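Local coordinates for protein SusD homolog (Bacteroides thetaiotaomicron VPI-5482, PDB 3FDH) that probably binds glycans at the bacterial cell surface, as a SusD/RagB-family lipoprotein thought to take part in sugar uptake, at residues D40-T43 with Y44-Y48; P69-S72 with S73-N76; N77-N80 with G81-S85; S230-S233 with A234-A238; A472-P475 with E476-A479. All coordinates share one frame; numbering follows the deposited sequence.

Contact 1. Residues D40-T43 with Y44-Y48; sequences DINT and YASSY
Within helix 40-48 the backbone of D40-T43 is tied to that of Y44-Y48 by three successive i to i+4 hydrogen bonds. Y44 N to D40 O, A45 N to I41 O and S46 N to N42 O are each 3.0 Å long, and the first is almost straight, with an N-H...O angle of 173°. S46 then uses the same carbonyl twice. With chi1 at -62° its OG lies beside its own backbone N and turns back to the preceding turn, where it donates to N42 O at 2.8 Å. S46 N and S46 OG thus grip N42 O from opposite faces of its plane. This serine-to-carbonyl bond is a common device for burying a hydroxyl in an alpha-helix, used here inside a largely helical SusD-like fold. With an alanine here, N42 O is likely to lose its hydroxyl donor and with it the double grip from the next turn. Elsewhere, the Y44 ring presents an edge to the backbone, with CD1 lying 3.2 Å from D40 O, while its OH bonds to E68. The N42 amide points the other way: its OD1 accepts from the backbone N of A431 and T432, where helix 431-443 starts.

Contact 2. Residues P69-S72 with S73-N76; sequences PSSS and STFN
With chi1 at 171°, S71 swings OG to the side of its carbonyl carbon, where S73 N donates to it at 3.1 Å. T74 holds OG1 beside its own backbone N (chi1 -57°), which sets that oxygen 3.5 Å from S71 CB while its hydrogen-bond partner is E68 O. The S71-S73 bond closes an ST turn, and a second bond from T74 N to S71 O, also 3.1 Å, closes the type I beta turn from S71 to T74. There the donor stands above the carbonyl plane, 55° out of it. A further type I turn, S73 to N76, leads straight into helix 76-95, with F75 at the N-cap position. Two waters complete the bend. One lies 2.7 Å from S72 O, to which it probably donates, and accepts from F75 N at 2.8 Å, bridging the overlapping turns; the other links S72 OG to S73 OG, 2.9 Å from the latter. The F75 ring carries T74 CG2 over one face, stacks on Y464 and meets Y44 of helix 40-48 edge-to-face. The chemistry is neutral: a serine-rich bend satisfies backbone N-H groups with its own hydroxyl and carbonyl oxygens and water, with no ion pair between the two segments.

Contact 3. Residues N77-N80 with G81-S85; sequences NSWN and GIYSS
I82 N donates to S78 O at 2.9 Å, one of the shortest sound polar bonds joining N77-N80 to G81-S85. G81 N to N77 O and S84 N to N80 O match it in length, while Y83 N to W79 O is longer but nearly straight at 172°. I82 CG1 also packs on S78 O. On this regular alpha-helical frame W79 and Y83, four residues apart, form a T-shaped (edge-to-face) aromatic pair. Y83 brings its CE2 edge over the indole, 3.4 Å from W79 CZ2, with the tyrosine and six-membered ring centroids 4.7 Å apart and the planes at 60°. A chi1 of 168° carries the W79 indole out along the carbonyl side, where its face meets that edge. W79 O lies at the edge of the Y83 ring, near its plane, 3.3 Å from Y83 CD2. Outer bonds fix both rings: W79 NE1 donates to D470, and Y83 OH bonds to P131 O. Replacing W79 with a leucine would probably leave the Y83 edge without its aromatic face and D470 without this N-H donor. Around helix 76-95, I82 and Y83 pack on I123 of helix 106-127, S78 on helix 40-48, and S85 on helix 21-37.

Contact 4. Residues S230-S233 with A234-A238; sequences SFTS and ADDQA
F231 and D236 form the close-packed side of this bend between helix 216-228 and strand 238-240, while T232, A234 and D235 face the solvent. On the packed side the F231 ring lies flat against the backbone of Q237. Q237 CA sits 3.8 Å above the ring centroid and only 3° off its normal, a well-centred CH-pi contact, while S230 OG, bonded to K196 O, lies over the opposite face nearer the rim. F231 CZ reaches A238 CB at 4.2 Å, where the strand begins. Beside the ring, D236 N donates to S233 O at 2.9 Å, and D236 turns its carboxylate back to T232. OD2 accepts from T232 N at 2.9 Å on its anti side, and from T232 OG1 at 2.8 Å, which comes from above the plane on the same face. T232 holds that hydroxyl between its own backbone N and carbonyl carbon (chi1 67°), which brings OG1 to the same oxygen as T232 N. The solvent side is held more lightly. S233 OG closes an ST turn by accepting D235 N at 3.0 Å, although this bond is well bent at 138°. A short 3-10 turn, 234-236, carries the chain round here. K196 of helix 191-208 adds a salt bridge to D236 OD2. With a backbone N-H, a hydroxyl and an ammonium group gathered on one oxygen, the carboxylate is probably kept ionised, and its negative charge probably helps hold the bend to helix 191-208.

Contact 5. Residues A472-P475 with E476-A479; sequences AANP and EVKA
N474 is the N-cap of helix 475-481, and its side chain lies alongside that of E476, the two pointing the same way with amide and carboxylate planes 68° apart. The same residue is the first to leave helix 468-473, so a single asparagine turns the chain from one short helix into the next. Its CG stands opposite the backbone N (chi1 -165°), bringing OD1 over the first turn of the new helix. OD1 accepts from E476 N at 3.0 Å in the carbonyl plane, which closes an Asx turn, and from V477 N at 3.3 Å, this second donor standing above the plane. Two N-H groups of the first turn are given a shared acceptor, and V477 N also makes a weak bond to N474 O. P475, the first residue of the helix, brings no N-H and so asks for no cap. Against V477 the asparagine is turned differently: the two side chains cross at about a right angle, and V477 CG2 sits over the face of the amide, 3.5 Å from N474 CG, while the valine packs on Y466. The other end of the amide is fixed too, as N474 ND2 donates to P149 O, and E476 OE2 makes a weak bond to M151 N. P149 lies just before strand 151-152 and M151 within it, which joins the cap to that part of the chain. The backbone carbonyl also takes part: K478 N approaches N474 O at 2.8 Å, nearly along the C=O axis. One residue later, A479 N reaches P475 O at 2.9 Å, with A479 CB 3.4 Å from the same oxygen.

The five contacts are short-range motifs along a mainly helical chain, in order from helix 40-48 to helix 475-481. Contacts 1, 2 and 3 cluster: the centres of contacts 1 and 2 lie about 12 Å apart and those of 2 and 3, adjoining in sequence, about 13 Å. Y48 packs on P69 and F75, and D40 meets S78, so helix 40-48 touches both the 69-76 bend and helix 76-95 after it. Contact 5 lies about 14 Å from contact 2, centre to centre, on the same side of the chain's centre. Contact 4 stands apart, about 35 Å from contact 2 between centres, on the opposite side. Local caps, turns and ring pairs shape well-separated parts of one helical fold.

Contact 1. Residues D40-T43 with Y44-Y48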
loop_
_atom_site.group_PDB
_atom_site.type_symbol
_atom_site.label_atom_id
_atom_site.label_comp_id
_atom_site.label_asym_id
_atom_site.label_seq_id
_atom_site.Cartn_x
_atom_site.Cartn_y
_atom_site.Cartn_z
ATOM N N ASP A 40 -2.758 -8.668 5.614
ATOM C CA ASP A 40 -3.056 -9.596 4.515
ATOM C C ASP A 40 -3.365 -8.900 3.206
ATOM O O ASP A 40 -3.036 -9.402 2.182
ATOM C CB ASP A 40 -4.259 -10.492 4.819
ATOM C CG ASP A 40 -4.051 -11.447 5.999
ATOM O OD1 ASP A 40 -2.905 -11.720 6.365
ATOM O OD2 ASP A 40 -5.083 -11.919 6.552
ATOM N N ILE A 41 -3.987 -7.731 3.246
ATOM C CA ILE A 41 -4.314 -7.019 1.998
ATOM C C ILE A 41 -3.024 -6.816 1.204
ATOM O O ILE A 41 -2.960 -7.077 -0.000
ATOM C CB ILE A 41 -4.975 -5.650 2.253
ATOM C CG1 ILE A 41 -6.354 -5.824 2.898
ATOM C CG2 ILE A 41 -5.164 -4.878 0.942
ATOM C CD1 ILE A 41 -7.267 -6.678 2.130
ATOM N N ASN A 42 -1.989 -6.408 1.929
ATOM C CA ASN A 42 -0.663 -6.082 1.366
ATOM C C ASN A 42 0.072 -7.353 0.962
ATOM O O ASN A 42 0.770 -7.410 -0.057
ATOM C CB ASN A 42 0.211 -5.308 2.357
ATOM C CG ASN A 42 1.585 -4.916 1.788
ATOM O OD1 ASN A 42 1.673 -4.016 0.934
ATOM N ND2 ASN A 42 2.680 -5.491 2.350
ATOM N N THR A 43 -0.111 -8.367 1.795
ATOM C CA THR A 43 0.536 -9.653 1.570
ATOM C C THR A 43 0.126 -10.260 0.228
ATOM O O THR A 43 0.974 -10.674 -0.597
ATOM C CB THR A 43 0.302 -10.583 2.784
ATOM O OG1 THR A 43 0.972 -9.964 3.925
ATOM C CG2 THR A 43 0.874 -12.011 2.494
ATOM N N TYR A 44 -1.178 -10.285 0.009
ATOM C CA TYR A 44 -1.738 -10.850 -1.224
ATOM C C TYR A 44 -1.467 -9.947 -2.410
ATOM O O TYR A 44 -1.123 -10.406 -3.504
ATOM C CB TYR A 44 -3.213 -11.205 -1.055
ATOM C CG TYR A 44 -3.449 -12.442 -0.236
ATOM C CD1 TYR A 44 -3.218 -12.459 1.153
ATOM C CD2 TYR A 44 -3.934 -13.600 -0.819
ATOM C CE1 TYR A 44 -3.465 -13.619 1.918
ATOM C CE2 TYR A 44 -4.168 -14.775 -0.071
ATOM C CZ TYR A 44 -3.947 -14.774 1.295
ATOM O OH TYR A 44 -4.205 -15.939 1.998
ATOM N N ALA A 45 -1.619 -8.645 -2.221
ATOM C CA ALA A 45 -1.276 -7.696 -3.281
ATOM C C ALA A 45 0.127 -7.930 -3.812
ATOM O O ALA A 45 0.405 -7.855 -5.018
ATOM C CB ALA A 45 -1.435 -6.246 -2.767
ATOM N N SER A 46 1.033 -8.220 -2.897
ATOM C CA SER A 46 2.434 -8.464 -3.252
ATOM C C SER A 46 2.559 -9.540 -4.304
ATOM O O SER A 46 3.341 -9.438 -5.249
ATOM C CB SER A 46 3.267 -8.869 -2.031
ATOM O OG SER A 46 3.318 -7.872 -1.048
ATOM N N SER A 47 1.731 -10.564 -4.144
ATOM C CA SER A 47 1.691 -11.663 -5.092
ATOM C C SER A 47 0.964 -11.221 -6.376
ATOM O O SER A 47 1.429 -11.402 -7.477
ATOM C CB SER A 47 0.932 -12.871 -4.517
ATOM O OG SER A 47 0.639 -13.808 -5.522
ATOM N N TYR A 48 -0.187 -10.591 -6.225
ATOM C CA TYR A 48 -0.974 -10.267 -7.411
ATOM C C TYR A 48 -0.225 -9.393 -8.427
ATOM O O TYR A 48 -0.337 -9.627 -9.637
ATOM C CB TYR A 48 -2.330 -9.684 -7.057
ATOM C CG TYR A 48 -3.208 -10.531 -6.190
ATOM C CD1 TYR A 48 -3.110 -11.911 -6.194
ATOM C CD2 TYR A 48 -4.246 -9.956 -5.468
ATOM C CE1 TYR A 48 -3.977 -12.675 -5.455
ATOM C CE2 TYR A 48 -5.101 -10.714 -4.718
ATOM C CZ TYR A 48 -4.983 -12.088 -4.736
ATOM O OH TYR A 48 -5.869 -12.890 -4.014
#

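Contact 2. Residues P69-S72 with S73-N76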
loop_
_atom_site.group_PDB
_atom_site.type_symbol
_atom_site.label_atom_id
_atom_site.label_comp_id
_atom_site.label_asym_id
_atom_site.label_seq_id
_atom_site.Cartn_x
_atom_site.Cartn_y
_atom_site.Cartn_z
ATOM N N PRO A 69 -7.976 -16.867 -4.310
ATOM C CA PRO A 69 -8.281 -15.460 -4.555
ATOM C C PRO A 69 -9.724 -15.071 -4.608
ATOM O O PRO A 69 -10.026 -13.880 -4.544
ATOM C CB PRO A 69 -7.615 -15.167 -5.915
ATOM C CG PRO A 69 -6.693 -16.351 -6.183
ATOM C CD PRO A 69 -7.229 -17.494 -5.406
ATOM N N SER A 70 -10.608 -16.064 -4.668
ATOM C CA SER A 70 -12.048 -15.813 -4.843
ATOM C C SER A 70 -12.921 -16.317 -3.699
ATOM O O SER A 70 -14.177 -16.256 -3.746
ATOM C CB SER A 70 -12.533 -16.428 -6.166
ATOM O OG SER A 70 -12.458 -17.849 -6.156
ATOM N N SER A 71 -12.265 -16.876 -2.698
ATOM C CA SER A 71 -12.969 -17.389 -1.497
ATOM C C SER A 71 -13.264 -16.291 -0.494
ATOM O O SER A 71 -12.375 -15.545 -0.118
ATOM C CB SER A 71 -12.161 -18.502 -0.787
ATOM O OG SER A 71 -12.773 -18.812 0.454
ATOM N N SER A 72 -14.504 -16.253 -0.032
ATOM C CA SER A 72 -14.951 -15.278 0.982
ATOM C C SER A 72 -14.148 -15.443 2.303
ATOM O O SER A 72 -14.046 -14.526 3.118
ATOM C CB SER A 72 -16.468 -15.377 1.202
ATOM O OG SER A 72 -16.854 -16.689 1.544
ATOM N N SER A 73 -13.502 -16.586 2.489
ATOM C CA SER A 73 -12.726 -16.774 3.730
ATOM C C SER A 73 -11.432 -16.056 3.744
ATOM O O SER A 73 -10.907 -15.695 4.789
ATOM C CB SER A 73 -12.303 -18.223 3.907
ATOM O OG SER A 73 -13.422 -19.022 4.006
ATOM N N THR A 74 -10.918 -15.848 2.546
ATOM C CA THR A 74 -9.556 -15.399 2.401
ATOM C C THR A 74 -9.244 -14.095 3.080
ATOM O O THR A 74 -8.187 -13.965 3.721
ATOM C CB THR A 74 -9.193 -15.343 0.935
ATOM O OG1 THR A 74 -9.406 -16.643 0.384
ATOM C CG2 THR A 74 -7.798 -14.930 0.748
ATOM N N PHE A 75 -10.118 -13.118 2.896
ATOM C CA PHE A 75 -9.879 -11.777 3.479
ATOM C C PHE A 75 -10.861 -11.460 4.555
ATOM O O PHE A 75 -11.076 -10.310 4.871
ATOM C CB PHE A 75 -9.916 -10.707 2.399
ATOM C CG PHE A 75 -8.833 -10.909 1.358
ATOM C CD1 PHE A 75 -7.524 -10.682 1.705
ATOM C CD2 PHE A 75 -9.121 -11.396 0.080
ATOM C CE1 PHE A 75 -6.516 -10.891 0.819
ATOM C CE2 PHE A 75 -8.110 -11.631 -0.828
ATOM C CZ PHE A 75 -6.800 -11.380 -0.460
ATOM N N ASN A 76 -11.450 -12.493 5.132
ATOM C CA ASN A 76 -12.444 -12.272 6.201
ATOM C C ASN A 76 -11.880 -11.505 7.383
ATOM O O ASN A 76 -12.483 -10.559 7.898
ATOM C CB ASN A 76 -13.056 -13.564 6.707
ATOM C CG ASN A 76 -14.336 -13.311 7.486
ATOM O OD1 ASN A 76 -15.204 -12.576 7.031
ATOM N ND2 ASN A 76 -14.441 -13.889 8.671
HETATM O O HOH W 1 -12.704 -12.476 1.915
HETATM O O HOH W 2 -15.548 -19.423 2.104
#

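Contact 3. Residues N77-N80 with G81-S85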
loop_
_atom_site.group_PDB
_atom_site.type_symbol
_atom_site.label_atom_id
_atom_site.label_comp_id
_atom_site.label_asym_id
_atom_site.label_seq_id
_atom_site.Cartn_x
_atom_site.Cartn_y
_atom_site.Cartn_z
ATOM N N ASN A 77 -10.694 -11.906 7.814
ATOM C CA ASN A 77 -10.040 -11.228 8.930
ATOM C C ASN A 77 -9.728 -9.769 8.623
ATOM O O ASN A 77 -9.990 -8.870 9.440
ATOM C CB ASN A 77 -8.754 -11.929 9.342
ATOM C CG ASN A 77 -9.000 -13.211 10.088
ATOM O OD1 ASN A 77 -10.088 -13.446 10.619
ATOM N ND2 ASN A 77 -7.972 -14.063 10.139
ATOM N N SER A 78 -9.177 -9.540 7.432
ATOM C CA SER A 78 -8.825 -8.192 7.005
ATOM C C SER A 78 -10.055 -7.332 6.940
ATOM O O SER A 78 -10.076 -6.202 7.375
ATOM C CB SER A 78 -8.175 -8.192 5.640
ATOM O OG SER A 78 -6.926 -8.835 5.735
ATOM N N TRP A 79 -11.076 -7.907 6.326
ATOM C CA TRP A 79 -12.408 -7.293 6.200
ATOM C C TRP A 79 -12.961 -6.875 7.573
ATOM O O TRP A 79 -13.339 -5.733 7.829
ATOM C CB TRP A 79 -13.339 -8.306 5.516
ATOM C CG TRP A 79 -14.798 -8.018 5.524
ATOM C CD1 TRP A 79 -15.689 -8.426 6.463
ATOM C CD2 TRP A 79 -15.568 -7.332 4.512
ATOM N NE1 TRP A 79 -16.961 -8.025 6.119
ATOM C CE2 TRP A 79 -16.908 -7.347 4.928
ATOM C CE3 TRP A 79 -15.252 -6.711 3.297
ATOM C CZ2 TRP A 79 -17.932 -6.748 4.181
ATOM C CZ3 TRP A 79 -16.275 -6.117 2.559
ATOM C CH2 TRP A 79 -17.583 -6.147 2.998
ATOM N N ASN A 80 -13.040 -7.838 8.457
ATOM C CA ASN A 80 -13.531 -7.553 9.815
ATOM C C ASN A 80 -12.699 -6.491 10.513
ATOM O O ASN A 80 -13.208 -5.615 11.196
ATOM C CB ASN A 80 -13.547 -8.820 10.651
ATOM C CG ASN A 80 -14.641 -9.765 10.231
ATOM O OD1 ASN A 80 -15.701 -9.339 9.754
ATOM N ND2 ASN A 80 -14.407 -11.056 10.426
ATOM N N GLY A 81 -11.404 -6.538 10.270
ATOM C CA GLY A 81 -10.462 -5.610 10.918
ATOM C C GLY A 81 -10.607 -4.168 10.453
ATOM O O GLY A 81 -10.553 -3.229 11.248
ATOM N N ILE A 82 -10.837 -4.014 9.162
ATOM C CA ILE A 82 -11.016 -2.703 8.563
ATOM C C ILE A 82 -12.315 -2.071 9.089
ATOM O O ILE A 82 -12.333 -0.919 9.491
ATOM C CB ILE A 82 -10.991 -2.776 7.033
ATOM C CG1 ILE A 82 -9.564 -3.130 6.562
ATOM C CG2 ILE A 82 -11.460 -1.455 6.433
ATOM C CD1 ILE A 82 -9.542 -3.753 5.137
ATOM N N TYR A 83 -13.382 -2.854 9.117
ATOM C CA TYR A 83 -14.668 -2.380 9.638
ATOM C C TYR A 83 -14.560 -2.060 11.126
ATOM O O TYR A 83 -15.078 -1.056 11.601
ATOM C CB TYR A 83 -15.809 -3.352 9.368
ATOM C CG TYR A 83 -16.380 -3.206 7.974
ATOM C CD1 TYR A 83 -17.286 -2.195 7.693
ATOM C CD2 TYR A 83 -16.036 -4.094 6.955
ATOM C CE1 TYR A 83 -17.831 -2.055 6.439
ATOM C CE2 TYR A 83 -16.571 -3.958 5.670
ATOM C CZ TYR A 83 -17.471 -2.932 5.420
ATOM O OH TYR A 83 -18.034 -2.744 4.170
ATOM N N SER A 84 -13.807 -2.872 11.836
ATOM C CA SER A 84 -13.586 -2.627 13.271
ATOM C C SER A 84 -12.879 -1.277 13.522
ATOM O O SER A 84 -13.225 -0.526 14.424
ATOM C CB SER A 84 -12.743 -3.750 13.891
ATOM O OG SER A 84 -12.485 -3.445 15.257
ATOM N N SER A 85 -11.858 -1.007 12.726
ATOM C CA SER A 85 -11.071 0.223 12.866
ATOM C C SER A 85 -11.920 1.416 12.481
ATOM O O SER A 85 -11.828 2.466 13.098
ATOM C CB SER A 85 -9.801 0.168 12.016
ATOM O OG SER A 85 -8.996 -0.927 12.373
#

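Contact 4. Residues S230-S233 with A234-A238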
loop_
_atom_site.group_PDB
_atom_site.type_symbol
_atom_site.label_atom_id
_atom_site.label_comp_id
_atom_site.label_asym_id
_atom_site.label_seq_id
_atom_site.Cartn_x
_atom_site.Cartn_y
_atom_site.Cartn_z
ATOM N N SER A 230 1.029 19.135 0.985
ATOM C CA SER A 230 1.345 17.898 1.662
ATOM C C SER A 230 2.811 17.780 2.045
ATOM O O SER A 230 3.484 18.774 2.273
ATOM C CB SER A 230 0.889 16.745 0.804
ATOM O OG SER A 230 0.964 15.515 1.497
ATOM N N PHE A 231 3.288 16.546 2.108
ATOM C CA PHE A 231 4.655 16.236 2.549
ATOM C C PHE A 231 5.712 16.999 1.781
ATOM O O PHE A 231 5.689 17.033 0.575
ATOM C CB PHE A 231 4.976 14.740 2.410
ATOM C CG PHE A 231 3.867 13.804 2.881
ATOM C CD1 PHE A 231 3.218 14.022 4.096
ATOM C CD2 PHE A 231 3.609 12.638 2.194
ATOM C CE1 PHE A 231 2.243 13.151 4.566
ATOM C CE2 PHE A 231 2.618 11.731 2.649
ATOM C CZ PHE A 231 1.942 12.009 3.873
ATOM N N THR A 232 6.667 17.562 2.515
ATOM C CA THR A 232 7.753 18.358 1.933
ATOM C C THR A 232 9.025 17.519 1.815
ATOM O O THR A 232 9.973 17.892 1.127
ATOM C CB THR A 232 8.084 19.585 2.799
ATOM O OG1 THR A 232 8.636 19.151 4.041
ATOM C CG2 THR A 232 6.849 20.410 3.089
ATOM N N SER A 233 9.015 16.396 2.524
ATOM C CA SER A 233 10.109 15.423 2.532
ATOM C C SER A 233 9.651 14.127 3.176
ATOM O O SER A 233 8.534 14.024 3.670
ATOM C CB SER A 233 11.310 15.915 3.329
ATOM O OG SER A 233 10.993 15.905 4.708
ATOM N N ALA A 234 10.538 13.145 3.171
ATOM C CA ALA A 234 10.233 11.851 3.780
ATOM C C ALA A 234 9.976 12.051 5.273
ATOM O O ALA A 234 9.266 11.295 5.931
ATOM C CB ALA A 234 11.345 10.852 3.542
ATOM N N ASP A 235 10.522 13.113 5.818
ATOM C CA ASP A 235 10.334 13.339 7.239
ATOM C C ASP A 235 8.907 13.673 7.569
ATOM O O ASP A 235 8.471 13.535 8.703
ATOM C CB ASP A 235 11.275 14.413 7.750
ATOM C CG ASP A 235 12.694 13.943 7.767
ATOM O OD1 ASP A 235 12.889 12.701 7.827
ATOM O OD2 ASP A 235 13.610 14.801 7.721
ATOM N N ASP A 236 8.150 14.038 6.556
ATOM C CA ASP A 236 6.780 14.438 6.793
ATOM C C ASP A 236 5.854 13.277 6.556
ATOM O O ASP A 236 4.646 13.345 6.857
ATOM C CB ASP A 236 6.337 15.549 5.811
ATOM C CG ASP A 236 6.746 16.924 6.233
ATOM O OD1 ASP A 236 7.230 17.103 7.366
ATOM O OD2 ASP A 236 6.565 17.852 5.416
ATOM N N GLN A 237 6.405 12.227 5.956
ATOM C CA GLN A 237 5.528 11.141 5.463
ATOM C C GLN A 237 4.842 10.429 6.607
ATOM O O GLN A 237 5.271 10.480 7.738
ATOM C CB GLN A 237 6.270 10.176 4.535
ATOM C CG GLN A 237 7.151 9.174 5.272
ATOM C CD GLN A 237 8.133 8.477 4.395
ATOM O OE1 GLN A 237 7.995 8.475 3.168
ATOM N NE2 GLN A 237 9.181 7.904 5.019
ATOM N N ALA A 238 3.715 9.807 6.272
ATOM C CA ALA A 238 2.872 9.107 7.254
ATOM C C ALA A 238 3.394 7.702 7.498
ATOM O O ALA A 238 3.070 6.762 6.780
ATOM C CB ALA A 238 1.467 9.081 6.802
#

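Contact 5. Residues A472-P475 with E476-A479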
loop_
_atom_site.group_PDB
_atom_site.type_symbol
_atom_site.label_atom_id
_atom_site.label_comp_id
_atom_site.label_asym_id
_atom_site.label_seq_id
_atom_site.Cartn_x
_atom_site.Cartn_y
_atom_site.Cartn_z
ATOM N N ALA A 472 -22.539 -14.224 5.279
ATOM C CA ALA A 472 -23.392 -15.007 6.185
ATOM C C ALA A 472 -24.512 -14.144 6.751
ATOM O O ALA A 472 -25.707 -14.468 6.675
ATOM C CB ALA A 472 -22.579 -15.568 7.333
ATOM N N ALA A 473 -24.088 -13.030 7.312
ATOM C CA ALA A 473 -24.977 -12.115 8.048
ATOM C C ALA A 473 -25.761 -11.135 7.192
ATOM O O ALA A 473 -26.774 -10.594 7.643
ATOM C CB ALA A 473 -24.144 -11.326 9.071
ATOM N N ASN A 474 -25.296 -10.905 5.962
ATOM C CA ASN A 474 -25.899 -9.873 5.097
ATOM C C ASN A 474 -26.345 -10.405 3.728
ATOM O O ASN A 474 -25.529 -10.640 2.855
ATOM C CB ASN A 474 -24.891 -8.721 4.939
ATOM C CG ASN A 474 -25.519 -7.450 4.377
ATOM O OD1 ASN A 474 -26.274 -7.485 3.407
ATOM N ND2 ASN A 474 -25.185 -6.315 4.980
ATOM N N PRO A 475 -27.665 -10.593 3.532
ATOM C CA PRO A 475 -28.136 -11.165 2.275
ATOM C C PRO A 475 -27.721 -10.399 1.036
ATOM O O PRO A 475 -27.607 -10.975 -0.052
ATOM C CB PRO A 475 -29.656 -11.140 2.418
ATOM C CG PRO A 475 -29.912 -11.089 3.888
ATOM C CD PRO A 475 -28.761 -10.336 4.483
ATOM N N GLU A 476 -27.455 -9.114 1.229
ATOM C CA GLU A 476 -27.102 -8.233 0.116
ATOM C C GLU A 476 -25.670 -8.509 -0.295
ATOM O O GLU A 476 -25.329 -8.601 -1.479
ATOM C CB GLU A 476 -27.267 -6.775 0.531
ATOM C CG GLU A 476 -27.220 -5.802 -0.621
ATOM C CD GLU A 476 -27.777 -4.431 -0.249
ATOM O OE1 GLU A 476 -28.451 -4.311 0.806
ATOM O OE2 GLU A 476 -27.596 -3.497 -1.044
ATOM N N VAL A 477 -24.856 -8.719 0.721
ATOM C CA VAL A 477 -23.441 -8.990 0.508
ATOM C C VAL A 477 -23.332 -10.422 -0.017
ATOM O O VAL A 477 -22.510 -10.732 -0.874
ATOM C CB VAL A 477 -22.621 -8.782 1.786
ATOM C CG1 VAL A 477 -21.144 -9.127 1.532
ATOM C CG2 VAL A 477 -22.721 -7.329 2.261
ATOM N N LYS A 478 -24.185 -11.290 0.497
ATOM C CA LYS A 478 -24.176 -12.684 0.049
ATOM C C LYS A 478 -24.498 -12.715 -1.435
ATOM O O LYS A 478 -23.834 -13.381 -2.229
ATOM C CB LYS A 478 -25.206 -13.536 0.796
ATOM C CG LYS A 478 -25.207 -15.000 0.358
ATOM C CD LYS A 478 -26.327 -15.791 1.032
ATOM C CE LYS A 478 -26.130 -17.294 0.815
ATOM N NZ LYS A 478 -27.326 -18.124 1.192
ATOM N N ALA A 479 -25.504 -11.945 -1.815
ATOM C CA ALA A 479 -25.929 -11.920 -3.209
ATOM C C ALA A 479 -24.808 -11.378 -4.099
ATOM O O ALA A 479 -24.568 -11.918 -5.178
ATOM C CB ALA A 479 -27.218 -11.093 -3.379
#